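Local coordinates for kojibiose phosphorylase (Gut metagenome, PDB 6W0P), which belongs to glycoside hydrolase family 65, with an N-terminal beta-sandwich domain, a helical central catalytic domain and a small C-terminal domain, at residues I451-L456 and C518-K523; N377-A382 and I445-E450; G195-L200 and I269-L274. All blocks are in the same frame, centred on the assembly; numbering follows the deposited sequence.

Interaction 1: residues I451-L456 and C518-K523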
ATOM      1  N   ILE A 451     -24.716  -0.851  13.957  1.00 34.11           N
ATOM      2  CA  ILE A 451     -24.345  -0.751  12.512  1.00 32.92           C
ATOM      3  C   ILE A 451     -24.824   0.597  11.983  1.00 33.25           C
ATOM      4  O   ILE A 451     -24.029   1.275  11.310  1.00 33.79           O
ATOM      5  CB  ILE A 451     -24.892  -1.915  11.669  1.00 32.38           C
ATOM      6  CG1 ILE A 451     -24.246  -3.247  12.058  1.00 31.80           C
ATOM      7  CG2 ILE A 451     -24.732  -1.627  10.186  1.00 31.56           C
ATOM      8  CD1 ILE A 451     -25.080  -4.435  11.667  1.00 31.60           C
ATOM      9  N   SER A 452     -26.055   0.999  12.304  1.00 33.99           N
ATOM     10  CA  SER A 452     -26.623   2.305  11.883  1.00 34.42           C
ATOM     11  C   SER A 452     -25.742   3.447  12.402  1.00 34.89           C
ATOM     12  O   SER A 452     -25.441   4.342  11.618  1.00 35.35           O
ATOM     13  CB  SER A 452     -28.063   2.439  12.288  1.00 34.28           C
ATOM     14  OG  SER A 452     -28.816   1.388  11.709  1.00 34.08           O
ATOM     15  N   LYS A 453     -25.314   3.401  13.662  1.00 36.80           N
ATOM     16  CA  LYS A 453     -24.393   4.420  14.250  1.00 37.64           C
ATOM     17  C   LYS A 453     -23.120   4.557  13.404  1.00 37.84           C
ATOM     18  O   LYS A 453     -22.699   5.702  13.124  1.00 39.13           O
ATOM     19  CB  LYS A 453     -24.021   4.024  15.676  1.00 38.38           C
ATOM     20  CG  LYS A 453     -25.030   4.453  16.720  1.00 39.75           C
ATOM     21  CD  LYS A 453     -24.756   3.879  18.097  1.00 41.07           C
ATOM     22  CE  LYS A 453     -23.425   4.266  18.707  1.00 41.05           C
ATOM     23  NZ  LYS A 453     -23.022   3.288  19.751  1.00 41.61           N
ATOM     24  N   PHE A 454     -22.499   3.442  13.007  1.00 37.12           N
ATOM     25  CA  PHE A 454     -21.292   3.476  12.142  1.00 36.22           C
ATOM     26  C   PHE A 454     -21.629   4.141  10.805  1.00 35.62           C
ATOM     27  O   PHE A 454     -20.900   5.039  10.385  1.00 34.30           O
ATOM     28  CB  PHE A 454     -20.721   2.078  11.940  1.00 35.84           C
ATOM     29  CG  PHE A 454     -19.686   2.015  10.857  1.00 34.83           C
ATOM     30  CD1 PHE A 454     -18.520   2.750  10.960  1.00 34.50           C
ATOM     31  CD2 PHE A 454     -19.882   1.221   9.738  1.00 34.41           C
ATOM     32  CE1 PHE A 454     -17.562   2.693   9.959  1.00 34.09           C
ATOM     33  CE2 PHE A 454     -18.923   1.172   8.742  1.00 34.10           C
ATOM     34  CZ  PHE A 454     -17.766   1.901   8.857  1.00 33.96           C
ATOM     35  N   LEU A 455     -22.738   3.737  10.183  1.00 36.48           N
ATOM     36  CA  LEU A 455     -23.116   4.210   8.829  1.00 36.29           C
ATOM     37  C   LEU A 455     -23.369   5.720   8.881  1.00 36.99           C
ATOM     38  O   LEU A 455     -23.018   6.401   7.902  1.00 36.22           O
ATOM     39  CB  LEU A 455     -24.337   3.438   8.331  1.00 36.14           C
ATOM     40  CG  LEU A 455     -24.080   1.994   7.917  1.00 36.77           C
ATOM     41  CD1 LEU A 455     -25.357   1.356   7.372  1.00 37.73           C
ATOM     42  CD2 LEU A 455     -22.960   1.887   6.885  1.00 36.12           C
ATOM     43  N   LEU A 456     -23.939   6.217   9.986  1.00 38.29           N
ATOM     44  CA  LEU A 456     -24.296   7.655  10.179  1.00 39.36           C
ATOM     45  C   LEU A 456     -23.060   8.501  10.485  1.00 37.51           C
ATOM     46  O   LEU A 456     -23.105   9.689  10.177  1.00 35.70           O
ATOM     47  CB  LEU A 456     -25.315   7.796  11.317  1.00 42.57           C
ATOM     48  CG  LEU A 456     -26.752   7.454  10.939  1.00 44.84           C
ATOM     49  CD1 LEU A 456     -27.623   7.317  12.179  1.00 46.49           C
ATOM     50  CD2 LEU A 456     -27.320   8.498   9.994  1.00 45.52           C
ATOM     51  N   CYS A 518     -26.496   1.696  23.940  1.00 55.38           N
ATOM     52  CA  CYS A 518     -25.806   1.961  22.648  1.00 54.18           C
ATOM     53  C   CYS A 518     -25.476   3.452  22.480  1.00 54.05           C
ATOM     54  O   CYS A 518     -24.685   3.758  21.561  1.00 53.34           O
ATOM     55  CB  CYS A 518     -26.660   1.512  21.471  1.00 53.16           C
ATOM     56  SG  CYS A 518     -26.905  -0.278  21.414  1.00 53.02           S
ATOM     57  N   GLY A 519     -26.059   4.330  23.309  1.00 53.09           N
ATOM     58  CA  GLY A 519     -25.941   5.796  23.195  1.00 52.39           C
ATOM     59  C   GLY A 519     -26.690   6.339  21.991  1.00 52.13           C
ATOM     60  O   GLY A 519     -26.166   7.230  21.314  1.00 51.83           O
ATOM     61  N   PHE A 520     -27.879   5.818  21.703  1.00 51.93           N
ATOM     62  CA  PHE A 520     -28.651   6.226  20.504  1.00 51.30           C
ATOM     63  C   PHE A 520     -29.802   7.116  20.973  1.00 51.69           C
ATOM     64  O   PHE A 520     -30.792   6.584  21.521  1.00 50.98           O
ATOM     65  CB  PHE A 520     -29.096   5.001  19.698  1.00 49.96           C
ATOM     66  CG  PHE A 520     -29.347   5.264  18.234  1.00 49.84           C
ATOM     67  CD1 PHE A 520     -28.293   5.529  17.375  1.00 50.11           C
ATOM     68  CD2 PHE A 520     -30.626   5.218  17.697  1.00 51.08           C
ATOM     69  CE1 PHE A 520     -28.511   5.763  16.025  1.00 49.14           C
ATOM     70  CE2 PHE A 520     -30.839   5.439  16.341  1.00 50.31           C
ATOM     71  CZ  PHE A 520     -29.783   5.722  15.511  1.00 49.10           C
ATOM     72  N   THR A 521     -29.658   8.425  20.744  1.00 52.86           N
ATOM     73  CA  THR A 521     -30.518   9.503  21.306  1.00 55.11           C
ATOM     74  C   THR A 521     -31.579   9.892  20.274  1.00 57.43           C
ATOM     75  O   THR A 521     -31.426   9.522  19.088  1.00 56.92           O
ATOM     76  CB  THR A 521     -29.682  10.727  21.696  1.00 54.09           C
ATOM     77  OG1 THR A 521     -29.278  11.376  20.491  1.00 53.85           O
ATOM     78  CG2 THR A 521     -28.452  10.371  22.501  1.00 53.98           C
ATOM     79  N   LYS A 522     -32.595  10.644  20.701  1.00 60.33           N
ATOM     80  CA  LYS A 522     -33.664  11.174  19.811  1.00 62.40           C
ATOM     81  C   LYS A 522     -32.993  11.959  18.679  1.00 60.04           C
ATOM     82  O   LYS A 522     -33.568  12.035  17.590  1.00 58.40           O
ATOM     83  CB  LYS A 522     -34.642  12.050  20.608  1.00 65.86           C
ATOM     84  CG  LYS A 522     -35.459  11.312  21.665  1.00 69.40           C
ATOM     85  CD  LYS A 522     -36.575  12.147  22.266  1.00 72.33           C
ATOM     86  CE  LYS A 522     -37.626  11.325  22.988  1.00 73.33           C
ATOM     87  NZ  LYS A 522     -37.567  11.554  24.449  1.00 74.32           N
ATOM     88  N   LYS A 523     -31.819  12.524  18.959  1.00 60.63           N
ATOM     89  CA  LYS A 523     -31.038  13.380  18.037  1.00 61.29           C
ATOM     90  C   LYS A 523     -30.370  12.494  16.974  1.00 58.41           C
ATOM     91  O   LYS A 523     -30.316  12.904  15.800  1.00 56.35           O
ATOM     92  CB  LYS A 523     -30.046  14.202  18.865  1.00 64.68           C
ATOM     93  CG  LYS A 523     -29.466  15.420  18.160  1.00 68.21           C
ATOM     94  CD  LYS A 523     -28.096  15.850  18.662  1.00 70.38           C
ATOM     95  CE  LYS A 523     -27.191  16.313  17.532  1.00 72.12           C
ATOM     96  NZ  LYS A 523     -26.173  17.284  18.000  1.00 73.04           N
TER

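Interaction 2: residues N377-A382 and I445-E450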
ATOM      1  N   ASN A 377     -21.351 -11.801  18.631  1.00 35.60           N
ATOM      2  CA  ASN A 377     -20.311 -12.124  19.638  1.00 35.33           C
ATOM      3  C   ASN A 377     -18.984 -11.460  19.258  1.00 35.69           C
ATOM      4  O   ASN A 377     -18.036 -11.617  20.041  1.00 35.50           O
ATOM      5  CB  ASN A 377     -20.196 -13.635  19.860  1.00 34.89           C
ATOM      6  CG  ASN A 377     -21.397 -14.216  20.572  1.00 35.16           C
ATOM      7  OD1 ASN A 377     -21.893 -13.631  21.535  1.00 36.45           O
ATOM      8  ND2 ASN A 377     -21.870 -15.365  20.120  1.00 34.91           N
ATOM      9  N   THR A 378     -18.907 -10.780  18.106  1.00 35.63           N
ATOM     10  CA  THR A 378     -17.716 -10.000  17.663  1.00 35.81           C
ATOM     11  C   THR A 378     -18.118  -8.531  17.490  1.00 36.06           C
ATOM     12  O   THR A 378     -17.379  -7.803  16.803  1.00 35.60           O
ATOM     13  CB  THR A 378     -17.090 -10.565  16.374  1.00 35.22           C
ATOM     14  OG1 THR A 378     -18.123 -10.888  15.436  1.00 34.58           O
ATOM     15  CG2 THR A 378     -16.244 -11.784  16.657  1.00 35.23           C
ATOM     16  N   LEU A 379     -19.220  -8.109  18.118  1.00 37.06           N
ATOM     17  CA  LEU A 379     -19.654  -6.686  18.159  1.00 38.84           C
ATOM     18  C   LEU A 379     -18.547  -5.794  18.740  1.00 40.10           C
ATOM     19  O   LEU A 379     -18.346  -4.704  18.205  1.00 40.05           O
ATOM     20  CB  LEU A 379     -20.941  -6.535  18.981  1.00 39.96           C
ATOM     21  CG  LEU A 379     -22.199  -6.183  18.192  1.00 40.86           C
ATOM     22  CD1 LEU A 379     -23.372  -5.895  19.134  1.00 41.99           C
ATOM     23  CD2 LEU A 379     -21.968  -4.993  17.269  1.00 40.51           C
ATOM     24  N   GLU A 380     -17.878  -6.200  19.820  1.00 42.40           N
ATOM     25  CA  GLU A 380     -16.904  -5.309  20.513  1.00 44.10           C
ATOM     26  C   GLU A 380     -15.734  -5.019  19.557  1.00 41.90           C
ATOM     27  O   GLU A 380     -15.320  -3.834  19.433  1.00 40.69           O
ATOM     28  CB  GLU A 380     -16.479  -5.908  21.854  1.00 46.56           C
ATOM     29  CG  GLU A 380     -17.580  -5.806  22.895  1.00 51.44           C
ATOM     30  CD  GLU A 380     -17.903  -4.384  23.355  1.00 54.67           C
ATOM     31  OE1 GLU A 380     -16.961  -3.562  23.474  1.00 56.47           O
ATOM     32  OE2 GLU A 380     -19.099  -4.083  23.570  1.00 58.50           O
ATOM     33  N   GLU A 381     -15.253  -6.047  18.860  1.00 40.32           N
ATOM     34  CA  GLU A 381     -14.180  -5.920  17.832  1.00 39.18           C
ATOM     35  C   GLU A 381     -14.617  -4.962  16.718  1.00 37.02           C
ATOM     36  O   GLU A 381     -13.771  -4.172  16.255  1.00 35.77           O
ATOM     37  CB  GLU A 381     -13.831  -7.287  17.255  1.00 40.23           C
ATOM     38  CG  GLU A 381     -13.084  -8.164  18.243  1.00 41.63           C
ATOM     39  CD  GLU A 381     -13.918  -8.832  19.320  1.00 42.45           C
ATOM     40  OE1 GLU A 381     -15.177  -8.829  19.236  1.00 42.99           O
ATOM     41  OE2 GLU A 381     -13.294  -9.356  20.248  1.00 44.94           O
ATOM     42  N   ALA A 382     -15.891  -5.020  16.324  1.00 35.93           N
ATOM     43  CA  ALA A 382     -16.460  -4.184  15.246  1.00 36.05           C
ATOM     44  C   ALA A 382     -16.519  -2.723  15.720  1.00 36.53           C
ATOM     45  O   ALA A 382     -16.368  -1.797  14.876  1.00 36.54           O
ATOM     46  CB  ALA A 382     -17.810  -4.708  14.821  1.00 35.46           C
ATOM     47  N   ILE A 445     -31.744  -5.982  17.534  1.00 39.80           N
ATOM     48  CA  ILE A 445     -31.915  -4.510  17.667  1.00 38.24           C
ATOM     49  C   ILE A 445     -30.554  -3.900  18.002  1.00 36.98           C
ATOM     50  O   ILE A 445     -30.164  -2.955  17.326  1.00 35.32           O
ATOM     51  CB  ILE A 445     -32.992  -4.197  18.717  1.00 39.02           C
ATOM     52  CG1 ILE A 445     -34.321  -4.858  18.346  1.00 39.29           C
ATOM     53  CG2 ILE A 445     -33.131  -2.689  18.924  1.00 39.54           C
ATOM     54  CD1 ILE A 445     -35.368  -4.809  19.444  1.00 40.20           C
ATOM     55  N   GLU A 446     -29.846  -4.455  18.988  1.00 37.17           N
ATOM     56  CA  GLU A 446     -28.523  -3.941  19.413  1.00 37.82           C
ATOM     57  C   GLU A 446     -27.580  -3.867  18.197  1.00 37.74           C
ATOM     58  O   GLU A 446     -26.977  -2.786  17.985  1.00 38.18           O
ATOM     59  CB  GLU A 446     -27.921  -4.799  20.521  1.00 38.37           C
ATOM     60  CG  GLU A 446     -26.700  -4.131  21.131  1.00 38.99           C
ATOM     61  CD  GLU A 446     -25.941  -4.976  22.127  1.00 40.48           C
ATOM     62  OE1 GLU A 446     -26.520  -5.965  22.603  1.00 41.87           O
ATOM     63  OE2 GLU A 446     -24.765  -4.651  22.406  1.00 42.20           O
ATOM     64  N   MET A 447     -27.470  -4.965  17.439  1.00 37.41           N
ATOM     65  CA  MET A 447     -26.609  -5.079  16.231  1.00 37.24           C
ATOM     66  C   MET A 447     -27.022  -4.029  15.204  1.00 37.42           C
ATOM     67  O   MET A 447     -26.116  -3.451  14.583  1.00 37.05           O
ATOM     68  CB  MET A 447     -26.723  -6.456  15.580  1.00 36.55           C
ATOM     69  CG  MET A 447     -26.181  -7.544  16.449  1.00 36.13           C
ATOM     70  SD  MET A 447     -26.570  -9.151  15.797  1.00 35.35           S
ATOM     71  CE  MET A 447     -25.164  -9.368  14.703  1.00 35.15           C
ATOM     72  N   LEU A 448     -28.326  -3.808  15.031  1.00 37.56           N
ATOM     73  CA  LEU A 448     -28.850  -2.872  14.001  1.00 37.89           C
ATOM     74  C   LEU A 448     -28.550  -1.417  14.414  1.00 39.14           C
ATOM     75  O   LEU A 448     -28.243  -0.579  13.506  1.00 39.52           O
ATOM     76  CB  LEU A 448     -30.351  -3.092  13.823  1.00 38.58           C
ATOM     77  CG  LEU A 448     -30.768  -4.416  13.180  1.00 38.68           C
ATOM     78  CD1 LEU A 448     -32.286  -4.469  13.043  1.00 39.14           C
ATOM     79  CD2 LEU A 448     -30.112  -4.611  11.811  1.00 38.09           C
ATOM     80  N   VAL A 449     -28.648  -1.095  15.713  1.00 38.23           N
ATOM     81  CA  VAL A 449     -28.403   0.291  16.213  1.00 37.53           C
ATOM     82  C   VAL A 449     -26.910   0.575  16.050  1.00 36.60           C
ATOM     83  O   VAL A 449     -26.562   1.645  15.541  1.00 35.22           O
ATOM     84  CB  VAL A 449     -28.902   0.482  17.662  1.00 37.73           C
ATOM     85  CG1 VAL A 449     -28.326   1.735  18.317  1.00 37.25           C
ATOM     86  CG2 VAL A 449     -30.420   0.506  17.707  1.00 37.68           C
ATOM     87  N   GLU A 450     -26.066  -0.378  16.447  1.00 36.83           N
ATOM     88  CA  GLU A 450     -24.593  -0.219  16.356  1.00 37.04           C
ATOM     89  C   GLU A 450     -24.184  -0.041  14.889  1.00 35.42           C
ATOM     90  O   GLU A 450     -23.368   0.862  14.638  1.00 35.56           O
ATOM     91  CB  GLU A 450     -23.853  -1.390  17.012  1.00 37.68           C
ATOM     92  CG  GLU A 450     -24.053  -1.463  18.520  1.00 38.99           C
ATOM     93  CD  GLU A 450     -23.491  -0.316  19.351  1.00 39.69           C
ATOM     94  OE1 GLU A 450     -22.801   0.558  18.780  1.00 39.21           O
ATOM     95  OE2 GLU A 450     -23.782  -0.284  20.569  1.00 41.59           O
TER

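Interaction 3: residues G195-L200 and I269-L274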
ATOM      1  N   GLY A 195      -3.677 -44.802  31.873  1.00 51.62           N
ATOM      2  CA  GLY A 195      -4.337 -46.060  31.473  1.00 51.26           C
ATOM      3  C   GLY A 195      -4.083 -46.349  30.002  1.00 50.20           C
ATOM      4  O   GLY A 195      -2.934 -46.204  29.563  1.00 48.73           O
ATOM      5  N   ASN A 196      -5.121 -46.697  29.244  1.00 49.63           N
ATOM      6  CA  ASN A 196      -4.967 -47.063  27.812  1.00 49.65           C
ATOM      7  C   ASN A 196      -5.044 -45.804  26.943  1.00 48.71           C
ATOM      8  O   ASN A 196      -5.137 -45.951  25.696  1.00 49.90           O
ATOM      9  CB  ASN A 196      -5.980 -48.125  27.389  1.00 50.65           C
ATOM     10  CG  ASN A 196      -5.631 -49.490  27.945  1.00 51.04           C
ATOM     11  OD1 ASN A 196      -6.452 -50.127  28.606  1.00 49.73           O
ATOM     12  ND2 ASN A 196      -4.413 -49.935  27.675  1.00 51.01           N
ATOM     13  N   SER A 197      -4.958 -44.626  27.559  1.00 47.23           N
ATOM     14  CA  SER A 197      -5.121 -43.321  26.879  1.00 47.51           C
ATOM     15  C   SER A 197      -3.788 -42.576  26.893  1.00 48.03           C
ATOM     16  O   SER A 197      -3.061 -42.680  27.893  1.00 49.92           O
ATOM     17  CB  SER A 197      -6.242 -42.550  27.512  1.00 48.13           C
ATOM     18  OG  SER A 197      -7.489 -43.181  27.217  1.00 47.17           O
ATOM     19  N   ILE A 198      -3.436 -41.921  25.787  1.00 46.69           N
ATOM     20  CA  ILE A 198      -2.183 -41.121  25.650  1.00 44.92           C
ATOM     21  C   ILE A 198      -2.577 -39.802  25.006  1.00 43.88           C
ATOM     22  O   ILE A 198      -3.497 -39.840  24.191  1.00 42.68           O
ATOM     23  CB  ILE A 198      -1.131 -41.887  24.829  1.00 44.99           C
ATOM     24  CG1 ILE A 198       0.239 -41.220  24.899  1.00 45.35           C
ATOM     25  CG2 ILE A 198      -1.579 -42.092  23.386  1.00 44.66           C
ATOM     26  CD1 ILE A 198       1.365 -42.090  24.369  1.00 45.98           C
ATOM     27  N   GLY A 199      -1.928 -38.688  25.350  1.00 43.69           N
ATOM     28  CA  GLY A 199      -2.363 -37.383  24.825  1.00 43.47           C
ATOM     29  C   GLY A 199      -1.414 -36.256  25.145  1.00 43.76           C
ATOM     30  O   GLY A 199      -0.369 -36.503  25.750  1.00 45.10           O
ATOM     31  N   LEU A 200      -1.762 -35.053  24.695  1.00 42.87           N
ATOM     32  CA  LEU A 200      -0.974 -33.819  24.932  1.00 42.60           C
ATOM     33  C   LEU A 200      -1.927 -32.652  25.176  1.00 42.13           C
ATOM     34  O   LEU A 200      -3.110 -32.747  24.803  1.00 43.72           O
ATOM     35  CB  LEU A 200      -0.035 -33.545  23.754  1.00 42.08           C
ATOM     36  CG  LEU A 200      -0.640 -33.574  22.353  1.00 41.75           C
ATOM     37  CD1 LEU A 200      -1.430 -32.301  22.068  1.00 41.34           C
ATOM     38  CD2 LEU A 200       0.470 -33.772  21.309  1.00 42.08           C
ATOM     39  N   ILE A 269     -12.237 -33.993  30.863  1.00 49.09           N
ATOM     40  CA  ILE A 269     -13.334 -34.011  29.851  1.00 47.40           C
ATOM     41  C   ILE A 269     -12.850 -34.812  28.633  1.00 44.23           C
ATOM     42  O   ILE A 269     -13.573 -35.719  28.194  1.00 42.31           O
ATOM     43  CB  ILE A 269     -13.789 -32.589  29.484  1.00 47.69           C
ATOM     44  CG1 ILE A 269     -14.371 -31.869  30.706  1.00 49.36           C
ATOM     45  CG2 ILE A 269     -14.767 -32.626  28.316  1.00 47.07           C
ATOM     46  CD1 ILE A 269     -14.395 -30.351  30.576  1.00 49.96           C
ATOM     47  N   ALA A 270     -11.635 -34.553  28.156  1.00 42.63           N
ATOM     48  CA  ALA A 270     -11.106 -35.229  26.954  1.00 42.99           C
ATOM     49  C   ALA A 270     -11.095 -36.746  27.190  1.00 43.27           C
ATOM     50  O   ALA A 270     -11.617 -37.491  26.324  1.00 43.30           O
ATOM     51  CB  ALA A 270      -9.751 -34.686  26.593  1.00 42.81           C
ATOM     52  N   LEU A 271     -10.579 -37.192  28.338  1.00 44.02           N
ATOM     53  CA  LEU A 271     -10.435 -38.639  28.650  1.00 43.92           C
ATOM     54  C   LEU A 271     -11.799 -39.303  28.827  1.00 43.57           C
ATOM     55  O   LEU A 271     -11.927 -40.467  28.397  1.00 41.97           O
ATOM     56  CB  LEU A 271      -9.579 -38.804  29.905  1.00 45.04           C
ATOM     57  CG  LEU A 271      -8.098 -38.524  29.706  1.00 45.20           C
ATOM     58  CD1 LEU A 271      -7.305 -38.983  30.922  1.00 46.97           C
ATOM     59  CD2 LEU A 271      -7.588 -39.195  28.444  1.00 45.29           C
ATOM     60  N   THR A 272     -12.756 -38.614  29.458  1.00 44.84           N
ATOM     61  CA  THR A 272     -14.143 -39.115  29.676  1.00 46.04           C
ATOM     62  C   THR A 272     -14.816 -39.361  28.316  1.00 46.68           C
ATOM     63  O   THR A 272     -15.370 -40.469  28.113  1.00 47.63           O
ATOM     64  CB  THR A 272     -14.957 -38.166  30.563  1.00 46.48           C
ATOM     65  OG1 THR A 272     -14.209 -37.925  31.759  1.00 49.07           O
ATOM     66  CG2 THR A 272     -16.318 -38.721  30.918  1.00 46.14           C
ATOM     67  N   LYS A 273     -14.750 -38.397  27.392  1.00 47.05           N
ATOM     68  CA  LYS A 273     -15.383 -38.542  26.050  1.00 46.55           C
ATOM     69  C   LYS A 273     -14.620 -39.583  25.217  1.00 45.37           C
ATOM     70  O   LYS A 273     -15.270 -40.423  24.587  1.00 44.65           O
ATOM     71  CB  LYS A 273     -15.473 -37.174  25.364  1.00 48.33           C
ATOM     72  CG  LYS A 273     -16.697 -36.349  25.750  1.00 49.40           C
ATOM     73  CD  LYS A 273     -16.451 -34.863  25.639  1.00 50.92           C
ATOM     74  CE  LYS A 273     -17.559 -34.014  26.221  1.00 51.14           C
ATOM     75  NZ  LYS A 273     -18.419 -33.481  25.150  1.00 51.59           N
ATOM     76  N   LEU A 274     -13.282 -39.555  25.219  1.00 45.27           N
ATOM     77  CA  LEU A 274     -12.470 -40.582  24.515  1.00 45.54           C
ATOM     78  C   LEU A 274     -12.947 -41.978  24.935  1.00 45.81           C
ATOM     79  O   LEU A 274     -13.215 -42.814  24.042  1.00 44.60           O
ATOM     80  CB  LEU A 274     -10.991 -40.397  24.861  1.00 45.77           C
ATOM     81  CG  LEU A 274     -10.048 -41.369  24.151  1.00 45.36           C
ATOM     82  CD1 LEU A 274     -10.118 -41.196  22.635  1.00 44.21           C
ATOM     83  CD2 LEU A 274      -8.624 -41.213  24.654  1.00 44.85           C
TER

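Interaction 1: residues I451-L456 and C518-K523
Lys453 of helix 437-458 and Cys518, just before Gly519, make the polar part of the contact. Lys453 NZ donates to Cys518 O, and the nitrogen lies in the carbonyl plane with a C=O...N angle of 155°. The modelled 2.5 Å between Lys453 NZ and Cys518 O is short, so the exact length is doubtful. A bend at chi3 (61°) carries the ammonium group to this oxygen, and NZ also forms a salt bridge with Glu450 one turn earlier. Gly519 closes the preceding helix in a Schellman motif, taking a positive phi that a residue without CB adopts at little cost.

The apolar part centres on Phe520. The side chains of Phe520 and Lys453 run past one another in opposite senses, with Lys453 CG 3.5 Å from Phe520 CD1 in an oblique approach. Leu456 instead meets the ring at its edge, where Leu456 CD1 stands 4.2 Å from Phe520 CE1. Val449 and Leu525 add further cover to this buried ring. Directly after it, Thr521 N-caps helix 522-534, its OG1 accepting a weak bond from Lys523 N.

Lysine suits its place because its methylenes serve the phenyl ring while its charge serves a carbonyl at a helix C-terminus. The negative end of that helix dipole, together with Glu450, would probably stabilise the protonated amine.

Interaction 2: residues N377-A382 and I445-E450
Two helices of the central catalytic domain, which in family 65 is an (alpha/alpha)6 barrel, meet where Leu379 in the first turn of helix 379-388 reaches toward Glu446, Met447 and Glu450 on helix 437-458. These three residues lie on one side of the longer helix, being spaced by one residue and by one turn. Leu379 divides its two methyls among them. Leu379 CD1 approaches the carboxylate of Glu446, 3.8 Å from Glu446 OE2, and also stands 4.2 Å from Met447 CG. One turn further along the helix, Leu379 CD2 lies 4.1 Å from Glu450 CB, the two side chains crossing at about a right angle. The chi1 of Leu379, -110°, departs from a staggered value, which suggests that the isobutyl group is fitted to its neighbours. Ala394, in a loop, gives it a further apolar surface, and the small Ala382 touches the same residue.

The glutamates present different parts to the leucine. Glu446 is extended, with CG opposite the backbone N (chi1 -169°), and this brings its end beside the methyl, while OE1 is held by Tyr376 OH. Glu450 folds at chi2 (-65°), offers its CB to Leu379 and sends OE1 to a salt bridge with Lys453.

Dispersion forces therefore carry this junction. The carboxylate of Glu446 has its main polar partner in Tyr376, so a methyl can lie beside it; at Glu450 the leucine meets only CB. Glu380 OE2 lies 5.8 Å from Glu446 OE2, a like-charge proximity that the salt bridges of Glu380 with Lys383 and of Glu450 with Lys453 probably offset.

Interaction 3: residues G195-L200 and I269-L274
Ser197 meets Leu271 and Leu274 where helix 263-277 lies across a face of the large antiparallel sheet in the N-terminal beta-sandwich domain. The two leucines, almost one helical turn apart, each turn a CD2 methyl to the serine. Ser197 CB packs on Leu271 CD2 at 3.7 Å, and Leu274 CD2 lies 4.0 Å from the same Ser197 CB. Leu271 reaches it from the flank with the tip of its side chain, whereas the CB of Leu274 is already directed toward the strand. A residue as small as serine lets the helix come near, with 7.3 Å between Ser197 CA and Leu271 CA.

The next shell places the helix on the sheet. Leu274 also rests on Tyr250, Thr252 and Arg216 of adjacent strands, while Leu271 and Ala270 touch Val214. The helix thus spans strands 197-204, 210-217 and 245-256, and alanine's short side chain suits the place where it lies close to the sheet. Ile198, next along the strand, points the other way and packs on Leu226 and Leu233 of the second sheet, so its branched hydrocarbon fills the interior of the sandwich. Backbone pairing of Ile198 with Met215 and of Gly199 with Phe192 secures the strand on both flanks.

The buried Ser197 OG is hydrogen-bonded to Arg216 NH1. Opposite the carbonyl carbon and beside the backbone N (chi1 -69°), the hydroxyl is turned to the helix side, where Ser197 OG lies 3.4 Å from Leu274 CD2.

In the fold
Along the chain interaction 3 comes first, joining 195-200 to 269-274, followed by interaction 2 and then interaction 1. Interactions 1 and 2 share helix 437-458 within the central catalytic domain, with centres 12 Å apart, and they touch: Cys518 packs on Glu446, Val449 and Glu450, and Phe520 on Val449. One helix is thus gripped by helix 379-388 and, a little further along, by the turn leading into helix 522-534. Interaction 3 stands apart, its centre 39 Å from interaction 2 and 50 Å from interaction 1, and binds a helix to the beta-sandwich. Interactions 1 and 2 therefore build one continuous part of the helical domain, while interaction 3 belongs to the separate beta-sandwich.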